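Local coordinates for conserved Protein MTH1675 (Methanothermobacter thermautotrophicus, PDB 1T57), which is of unknown function but binds flavin mononucleotide and magnesium and resembles the C-terminal alpha/beta domain of pyruvate kinase, at residues I52-V60 against V72-H81; S143-I152 against I171-L182. All coordinates share one frame; numbering follows the deposited sequence.

How the contacts relate
From the N terminus, residues 52-60 contain strand 54-58 and run on into the flavin site; the chain then passes through helix 63-69 and returns as strand 75-79, where contact 1 closes a short beta-alpha-beta loop. Contact 2 opens only after that loop is complete: helix 144-158 begins in residues 143-152, and residues 171-182 come back to pack against it as the end of strand 168-172, a flavin-binding loop and the start of strand 180-185. The loops are therefore in series. They meet because strands 54-58 and 168-172 are sheet neighbours, Ala58 N lying 3.2 Å from Ile171 O, and both contacts touch the same flavin mononucleotide.

Contact 1. Residues I52-V60 against V72-H81; sequences IRNFVVASV and VEGNIVSVTH. With FMN (flavin mononucleotide), chain E.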
# COMPACT_ATOMS: atom_id res chain seq x y z
N ILE A 52 20.02 -17.04 30.41
CA ILE A 52 18.92 -16.19 30.02
C ILE A 52 17.85 -16.31 31.09
O ILE A 52 17.56 -17.40 31.55
CB ILE A 52 18.37 -16.63 28.62
CG1 ILE A 52 19.30 -16.09 27.53
CG2 ILE A 52 16.93 -16.18 28.41
CD1 ILE A 52 19.11 -16.73 26.16
N ARG A 53 17.29 -15.17 31.51
CA ARG A 53 16.27 -15.18 32.54
C ARG A 53 14.98 -14.47 32.14
O ARG A 53 14.12 -14.22 32.98
CB ARG A 53 16.82 -14.56 33.83
CG ARG A 53 16.62 -13.05 33.95
CD ARG A 53 17.11 -12.55 35.31
NE ARG A 53 16.72 -11.17 35.57
CZ ARG A 53 17.12 -10.46 36.62
NH1 ARG A 53 17.94 -10.99 37.52
NH2 ARG A 53 16.72 -9.20 36.76
N ASN A 54 14.86 -14.16 30.85
CA ASN A 54 13.67 -13.50 30.31
C ASN A 54 12.92 -14.41 29.31
O ASN A 54 13.47 -14.86 28.30
CB ASN A 54 14.07 -12.19 29.63
CG ASN A 54 14.44 -11.11 30.64
OD1 ASN A 54 13.56 -10.53 31.32
ND2 ASN A 54 15.74 -10.82 30.76
N PHE A 55 11.65 -14.70 29.60
CA PHE A 55 10.88 -15.56 28.71
C PHE A 55 9.53 -14.97 28.35
O PHE A 55 8.77 -14.61 29.23
CB PHE A 55 10.62 -16.93 29.37
CG PHE A 55 11.85 -17.69 29.76
CD1 PHE A 55 12.52 -17.41 30.94
CD2 PHE A 55 12.35 -18.69 28.93
CE1 PHE A 55 13.68 -18.13 31.31
CE2 PHE A 55 13.49 -19.40 29.28
CZ PHE A 55 14.16 -19.11 30.47
N VAL A 56 9.24 -14.89 27.06
CA VAL A 56 7.94 -14.39 26.67
C VAL A 56 7.24 -15.57 26.02
O VAL A 56 7.79 -16.21 25.12
CB VAL A 56 8.05 -13.24 25.68
CG1 VAL A 56 8.87 -13.66 24.45
CG2 VAL A 56 6.65 -12.77 25.30
N VAL A 57 6.03 -15.88 26.47
CA VAL A 57 5.31 -17.05 25.95
C VAL A 57 3.86 -16.82 25.61
O VAL A 57 3.12 -16.26 26.39
CB VAL A 57 5.31 -18.21 26.96
CG1 VAL A 57 4.80 -19.47 26.30
CG2 VAL A 57 6.67 -18.42 27.51
N ALA A 58 3.47 -17.30 24.44
CA ALA A 58 2.09 -17.18 24.00
C ALA A 58 1.28 -18.29 24.65
O ALA A 58 1.51 -19.48 24.39
CB ALA A 58 2.01 -17.32 22.49
N SER A 59 0.35 -17.89 25.50
CA SER A 59 -0.52 -18.84 26.18
C SER A 59 -1.90 -18.22 26.26
O SER A 59 -2.17 -17.36 27.11
CB SER A 59 -0.01 -19.15 27.59
OG SER A 59 -0.63 -20.34 28.06
N VAL A 60 -2.77 -18.66 25.36
CA VAL A 60 -4.13 -18.15 25.29
C VAL A 60 -4.89 -18.50 26.57
O VAL A 60 -5.43 -17.61 27.23
CB VAL A 60 -4.87 -18.74 24.07
CG1 VAL A 60 -6.29 -18.17 24.01
CG2 VAL A 60 -4.10 -18.39 22.78
N VAL A 72 11.52 -23.22 34.55
CA VAL A 72 12.42 -22.12 34.33
C VAL A 72 12.19 -21.06 35.39
O VAL A 72 11.09 -20.95 35.94
CB VAL A 72 12.20 -21.53 32.92
CG1 VAL A 72 12.38 -22.64 31.87
CG2 VAL A 72 10.79 -20.94 32.81
N GLU A 73 13.22 -20.29 35.69
CA GLU A 73 13.11 -19.25 36.69
C GLU A 73 13.54 -17.91 36.11
O GLU A 73 14.36 -17.86 35.18
CB GLU A 73 13.96 -19.61 37.91
CG GLU A 73 13.56 -20.93 38.58
CD GLU A 73 14.37 -21.24 39.82
OE1 GLU A 73 14.55 -20.32 40.65
OE2 GLU A 73 14.83 -22.40 39.97
N GLY A 74 12.99 -16.82 36.65
CA GLY A 74 13.31 -15.49 36.17
C GLY A 74 12.04 -14.76 35.77
O GLY A 74 10.95 -15.05 36.29
N ASN A 75 12.15 -13.81 34.86
CA ASN A 75 10.96 -13.09 34.45
C ASN A 75 10.23 -13.80 33.33
O ASN A 75 10.73 -13.91 32.21
CB ASN A 75 11.30 -11.68 33.98
CG ASN A 75 10.06 -10.84 33.79
OD1 ASN A 75 9.94 -10.10 32.83
ND2 ASN A 75 9.12 -10.96 34.73
N ILE A 76 9.03 -14.27 33.63
CA ILE A 76 8.21 -14.93 32.63
C ILE A 76 7.02 -14.05 32.33
O ILE A 76 6.34 -13.59 33.24
CB ILE A 76 7.65 -16.25 33.12
CG1 ILE A 76 8.77 -17.24 33.39
CG2 ILE A 76 6.71 -16.80 32.06
CD1 ILE A 76 8.25 -18.62 33.73
N VAL A 77 6.76 -13.84 31.05
CA VAL A 77 5.63 -13.03 30.65
C VAL A 77 4.81 -13.89 29.71
O VAL A 77 5.32 -14.43 28.73
CB VAL A 77 6.10 -11.69 29.99
CG1 VAL A 77 7.19 -11.95 28.99
CG2 VAL A 77 4.93 -11.00 29.31
N SER A 78 3.54 -14.02 30.05
CA SER A 78 2.59 -14.79 29.29
C SER A 78 1.64 -13.81 28.61
O SER A 78 1.03 -12.96 29.28
CB SER A 78 1.80 -15.71 30.23
OG SER A 78 0.88 -16.55 29.54
N VAL A 79 1.57 -13.89 27.29
CA VAL A 79 0.64 -13.03 26.58
C VAL A 79 -0.47 -13.92 26.03
O VAL A 79 -0.21 -14.98 25.46
CB VAL A 79 1.29 -12.19 25.42
CG1 VAL A 79 2.78 -12.04 25.65
CG2 VAL A 79 1.00 -12.80 24.07
N THR A 80 -1.70 -13.52 26.25
CA THR A 80 -2.84 -14.27 25.75
C THR A 80 -3.37 -13.53 24.52
O THR A 80 -2.77 -12.53 24.08
CB THR A 80 -3.93 -14.37 26.83
OG1 THR A 80 -5.17 -14.72 26.22
CG2 THR A 80 -4.08 -13.05 27.56
N HIS A 81 -4.48 -14.02 23.96
CA HIS A 81 -5.10 -13.37 22.81
C HIS A 81 -5.74 -12.05 23.23
O HIS A 81 -6.05 -11.86 24.40
CB HIS A 81 -6.18 -14.27 22.23
CG HIS A 81 -5.67 -15.28 21.26
ND1 HIS A 81 -6.45 -16.31 20.78
CD2 HIS A 81 -4.46 -15.41 20.67
CE1 HIS A 81 -5.73 -17.04 19.94
NE2 HIS A 81 -4.52 -16.52 19.86
N1 FMN E . -1.17 -19.82 17.11
C2 FMN E . -1.06 -20.05 15.75
O2 FMN E . -0.99 -21.19 15.32
N3 FMN E . -0.87 -19.05 14.83
C4 FMN E . -0.98 -17.74 15.22
O4 FMN E . -0.68 -16.85 14.41
C4A FMN E . -1.05 -17.48 16.59
N5 FMN E . -1.11 -16.17 17.03
C5A FMN E . -0.90 -15.93 18.37
C6 FMN E . -0.94 -14.61 18.78
C7 FMN E . -0.86 -14.30 20.11
C7M FMN E . -0.99 -12.85 20.46
C8 FMN E . -1.23 -15.27 21.04
C8M FMN E . -1.29 -14.94 22.52
C9 FMN E . -1.23 -16.60 20.63
C9A FMN E . -0.97 -16.96 19.31
N10 FMN E . -1.20 -18.27 18.87
C10 FMN E . -1.08 -18.53 17.52
C1' FMN E . -1.33 -19.44 19.81
C2' FMN E . 0.02 -19.76 20.39
O2' FMN E . 0.94 -19.93 19.30
C3' FMN E . -0.01 -21.06 21.16
O3' FMN E . -0.49 -22.10 20.37
C4' FMN E . -0.52 -21.10 22.61
O4' FMN E . -0.15 -22.38 23.06
C5' FMN E . -1.97 -21.14 23.03
O5' FMN E . -1.87 -21.41 24.41
P FMN E . -2.60 -22.56 25.27
O1P FMN E . -2.42 -22.18 26.70
O2P FMN E . -2.01 -23.96 25.03
O3P FMN E . -4.08 -22.52 24.88
O HOH W 1 -1.53 -15.42 29.13
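Five bridged pairs, from Asn54 with Asn75 to Ala58 with Val79, join strands 54-58 and 75-79 in parallel, their axes 4.7 Å apart and 18° from exact alignment. The backbone bonds form a ladder in which Phe55 and Val57 each donate and accept: Phe55 N reaches Asn75 O at 2.9 Å, and Val57 N reaches Val77 O at 2.8 Å. Near the flavin the ladder skews, the donors Val79 N and Ser59 N standing nearly 30° out of the planes of the carbonyls they meet. Beyond it, Thr80 OG1 donates in plane to a lone pair of Val60 O (3.1 Å), and a water links Ser59 O with Ser78 OG.

Apolar packing differs between the faces. Val56 and Val77 lie side by side on one face; Val77 CG1, set between its own backbone N and carbonyl carbon (chi1 46°), presses to 3.4 Å from Val56 CA. On the other face Val72 CB sits above the Phe55 ring, displaced toward the rim, while Val57 meets Leu68 of helix 63-69.

At the C-terminal ends a CH-pi contact and bonds to the ligand are added. Val60 CG2 stands over the centre of the His81 ring, 3.5 Å from its centroid, while the ring's edge is turned to the flavin and His81 ND1 is hydrogen-bonded to Glu92 OE2. Val60 N donates to FMN O5' at 3.0 Å. This is a parallel beta-alpha-beta unit with its cofactor at the C-terminal strand ends, the usual place for a nucleotide in an alpha/beta fold.

Contact 2. Residues S143-I152 against I171-L182; sequences SQGFKVCVEI and IGGTAWGADTAL. With FMN (flavin mononucleotide), chain E.
Phe146 and Leu182 cross at about a right angle, with Leu182 CD2 over one face of the ring, 3.9 Å from its centroid and displaced toward the rim. Phe146 CG is anti to the backbone N (chi1 -164°), which carries the ring out to this leucine. Cys149 turns toward the strands, its SG 3.6 Å from Gly172 N. Gly145, without a side chain, lets its CA come 3.8 Å from Gly173 N and 3.6 Å from Thr180 OG1; Gly172 separately admits Val148 CG2, 3.3 Å from its CA.

Ser143 OG caps the helix by accepting from Phe146 N and shares a 3.1 Å hydrogen bond with Thr180 OG1. A water accepts from Gly145 N and donates to Thr174 OG1 and Asp179 OD2. FMN N3 donates to Gln144 OE1, straight (172°) but at 3.3 Å, and that oxygen also accepts from Arg140. Lys147 NZ donates to FMN O4 and forms a salt bridge with Glu151 OE2, met from above the carboxylate plane.

Asp179 N and Thr180 N both donate to Gly172 O in a classic beta bulge. Helix 144-158 packs against strands 168-172 and 180-185, the axes of segments 144-152 and 180-182 approaching to 7.4 Å; Val148 and Ile152 reach strand 54-58, Phe146 also touching Leu139 of helix 131-139 and Ile197 of strand 196-204.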
# COMPACT_ATOMS: atom_id res chain seq x y z
N SER A 143 7.14 -21.57 10.29
CA SER A 143 6.18 -22.30 11.09
C SER A 143 5.26 -21.21 11.62
O SER A 143 5.55 -20.04 11.41
CB SER A 143 6.88 -23.08 12.22
OG SER A 143 7.43 -22.24 13.22
N GLN A 144 4.18 -21.59 12.29
CA GLN A 144 3.25 -20.60 12.85
C GLN A 144 3.89 -19.98 14.11
O GLN A 144 3.87 -18.77 14.30
CB GLN A 144 1.91 -21.25 13.25
CG GLN A 144 1.07 -21.79 12.10
CD GLN A 144 0.46 -20.69 11.26
OE1 GLN A 144 0.11 -19.65 11.78
NE2 GLN A 144 0.32 -20.93 9.96
N GLY A 145 4.41 -20.84 14.97
CA GLY A 145 5.05 -20.38 16.19
C GLY A 145 6.19 -19.42 15.88
O GLY A 145 6.41 -18.47 16.60
N PHE A 146 6.91 -19.65 14.78
CA PHE A 146 8.03 -18.78 14.45
C PHE A 146 7.49 -17.36 14.35
O PHE A 146 8.13 -16.38 14.75
CB PHE A 146 8.65 -19.20 13.11
CG PHE A 146 10.02 -18.63 12.86
CD1 PHE A 146 11.16 -19.35 13.18
CD2 PHE A 146 10.18 -17.40 12.24
CE1 PHE A 146 12.43 -18.86 12.90
CE2 PHE A 146 11.44 -16.90 11.95
CZ PHE A 146 12.57 -17.64 12.28
N LYS A 147 6.27 -17.24 13.85
CA LYS A 147 5.68 -15.93 13.70
C LYS A 147 5.20 -15.40 15.03
O LYS A 147 5.35 -14.23 15.29
CB LYS A 147 4.55 -15.95 12.64
CG LYS A 147 3.11 -15.73 13.13
CD LYS A 147 2.72 -14.28 13.09
CE LYS A 147 1.19 -14.10 12.96
NZ LYS A 147 0.38 -14.02 14.21
N VAL A 148 4.67 -16.26 15.90
CA VAL A 148 4.18 -15.71 17.17
C VAL A 148 5.33 -15.30 18.03
O VAL A 148 5.24 -14.33 18.79
CB VAL A 148 3.21 -16.67 17.97
CG1 VAL A 148 2.61 -17.69 17.05
CG2 VAL A 148 3.89 -17.27 19.15
N CYS A 149 6.44 -16.02 17.87
CA CYS A 149 7.65 -15.74 18.61
C CYS A 149 8.13 -14.31 18.46
O CYS A 149 8.38 -13.68 19.49
CB CYS A 149 8.77 -16.72 18.21
SG CYS A 149 8.82 -18.20 19.26
N VAL A 150 8.26 -13.77 17.24
CA VAL A 150 8.70 -12.38 17.16
C VAL A 150 7.53 -11.48 17.58
O VAL A 150 7.72 -10.50 18.30
CB VAL A 150 9.23 -11.94 15.71
CG1 VAL A 150 9.44 -13.13 14.86
CG2 VAL A 150 8.32 -10.96 15.06
N GLU A 151 6.33 -11.86 17.15
CA GLU A 151 5.15 -11.07 17.48
C GLU A 151 4.98 -10.81 18.97
O GLU A 151 4.78 -9.68 19.41
CB GLU A 151 3.89 -11.76 16.95
CG GLU A 151 2.64 -10.90 17.14
CD GLU A 151 1.39 -11.45 16.46
OE1 GLU A 151 0.65 -10.64 15.85
OE2 GLU A 151 1.13 -12.67 16.53
N ILE A 152 5.03 -11.87 19.77
CA ILE A 152 4.87 -11.66 21.20
C ILE A 152 6.13 -10.94 21.72
O ILE A 152 6.07 -10.23 22.74
CB ILE A 152 4.60 -13.02 21.97
CG1 ILE A 152 5.62 -14.10 21.61
CG2 ILE A 152 3.25 -13.60 21.59
CD1 ILE A 152 5.61 -15.30 22.55
N ILE A 171 8.62 -18.22 22.96
CA ILE A 171 7.93 -19.51 22.78
C ILE A 171 6.54 -19.42 22.15
O ILE A 171 5.64 -18.71 22.64
CB ILE A 171 7.80 -20.25 24.17
CG1 ILE A 171 9.21 -20.61 24.69
CG2 ILE A 171 6.95 -21.50 24.07
CD1 ILE A 171 9.34 -20.75 26.24
N GLY A 172 6.35 -20.15 21.08
CA GLY A 172 5.06 -20.13 20.43
C GLY A 172 4.69 -21.49 19.89
O GLY A 172 5.50 -22.41 19.93
N GLY A 173 3.48 -21.61 19.37
CA GLY A 173 3.07 -22.88 18.83
C GLY A 173 1.95 -22.78 17.81
O GLY A 173 1.54 -21.68 17.44
N THR A 174 1.46 -23.93 17.37
CA THR A 174 0.38 -23.95 16.41
C THR A 174 -0.95 -24.16 17.15
O THR A 174 -1.25 -25.26 17.59
CB THR A 174 0.58 -25.06 15.36
OG1 THR A 174 1.86 -24.92 14.73
CG2 THR A 174 -0.47 -24.98 14.31
N ALA A 175 -1.69 -23.07 17.29
CA ALA A 175 -3.01 -23.00 17.92
C ALA A 175 -3.05 -23.40 19.39
O ALA A 175 -3.48 -22.62 20.22
CB ALA A 175 -4.01 -23.83 17.11
N TRP A 176 -2.57 -24.58 19.70
CA TRP A 176 -2.56 -25.06 21.08
C TRP A 176 -1.15 -25.41 21.53
O TRP A 176 -0.36 -25.97 20.75
CB TRP A 176 -3.47 -26.29 21.20
CG TRP A 176 -4.89 -25.96 20.90
CD1 TRP A 176 -5.73 -25.22 21.67
CD2 TRP A 176 -5.60 -26.22 19.68
NE1 TRP A 176 -6.92 -24.98 21.00
CE2 TRP A 176 -6.86 -25.58 19.78
CE3 TRP A 176 -5.28 -26.92 18.51
CZ2 TRP A 176 -7.81 -25.63 18.74
CZ3 TRP A 176 -6.22 -26.97 17.47
CH2 TRP A 176 -7.47 -26.32 17.60
N GLY A 177 -0.83 -25.09 22.78
CA GLY A 177 0.48 -25.41 23.33
C GLY A 177 1.67 -24.81 22.61
O GLY A 177 1.58 -23.71 22.09
N ALA A 178 2.79 -25.53 22.54
CA ALA A 178 3.96 -24.99 21.88
C ALA A 178 4.81 -25.95 21.01
O ALA A 178 4.91 -27.15 21.29
CB ALA A 178 4.84 -24.30 22.94
N ASP A 179 5.40 -25.41 19.95
CA ASP A 179 6.24 -26.20 19.06
C ASP A 179 7.40 -25.38 18.46
O ASP A 179 8.19 -25.87 17.66
CB ASP A 179 5.39 -26.84 17.95
CG ASP A 179 4.65 -25.83 17.10
OD1 ASP A 179 3.77 -26.24 16.31
OD2 ASP A 179 4.95 -24.63 17.21
N THR A 180 7.51 -24.12 18.88
CA THR A 180 8.58 -23.26 18.40
C THR A 180 9.14 -22.41 19.50
O THR A 180 8.41 -21.79 20.27
CB THR A 180 8.12 -22.31 17.32
OG1 THR A 180 7.51 -23.04 16.25
CG2 THR A 180 9.31 -21.54 16.79
N ALA A 181 10.46 -22.36 19.61
CA ALA A 181 11.08 -21.53 20.64
C ALA A 181 12.27 -20.92 19.99
O ALA A 181 13.03 -21.61 19.32
CB ALA A 181 11.49 -22.38 21.84
N LEU A 182 12.45 -19.62 20.20
CA LEU A 182 13.55 -18.90 19.59
C LEU A 182 14.38 -18.14 20.62
O LEU A 182 13.90 -17.87 21.71
CB LEU A 182 13.00 -17.94 18.53
CG LEU A 182 13.03 -18.30 17.03
CD1 LEU A 182 12.48 -19.67 16.74
CD2 LEU A 182 12.21 -17.27 16.30
N1 FMN E . -1.17 -19.82 17.11
C2 FMN E . -1.06 -20.05 15.75
O2 FMN E . -0.99 -21.19 15.32
N3 FMN E . -0.87 -19.05 14.83
C4 FMN E . -0.98 -17.74 15.22
O4 FMN E . -0.68 -16.85 14.41
C4A FMN E . -1.05 -17.48 16.59
N5 FMN E . -1.11 -16.17 17.03
C5A FMN E . -0.90 -15.93 18.37
C6 FMN E . -0.94 -14.61 18.78
C7 FMN E . -0.86 -14.30 20.11
C7M FMN E . -0.99 -12.85 20.46
C8 FMN E . -1.23 -15.27 21.04
C8M FMN E . -1.29 -14.94 22.52
C9 FMN E . -1.23 -16.60 20.63
C9A FMN E . -0.97 -16.96 19.31
N10 FMN E . -1.20 -18.27 18.87
C10 FMN E . -1.08 -18.53 17.52
C1' FMN E . -1.33 -19.44 19.81
C2' FMN E . 0.02 -19.76 20.39
O2' FMN E . 0.94 -19.93 19.30
C3' FMN E . -0.01 -21.06 21.16
O3' FMN E . -0.49 -22.10 20.37
C4' FMN E . -0.52 -21.10 22.61
O4' FMN E . -0.15 -22.38 23.06
C5' FMN E . -1.97 -21.14 23.03
O5' FMN E . -1.87 -21.41 24.41
P FMN E . -2.60 -22.56 25.27
O1P FMN E . -2.42 -22.18 26.70
O2P FMN E . -2.01 -23.96 25.03
O3P FMN E . -4.08 -22.52 24.88
O HOH W 2 2.99 -24.46 11.90
O HOH W 3 4.47 -23.38 14.62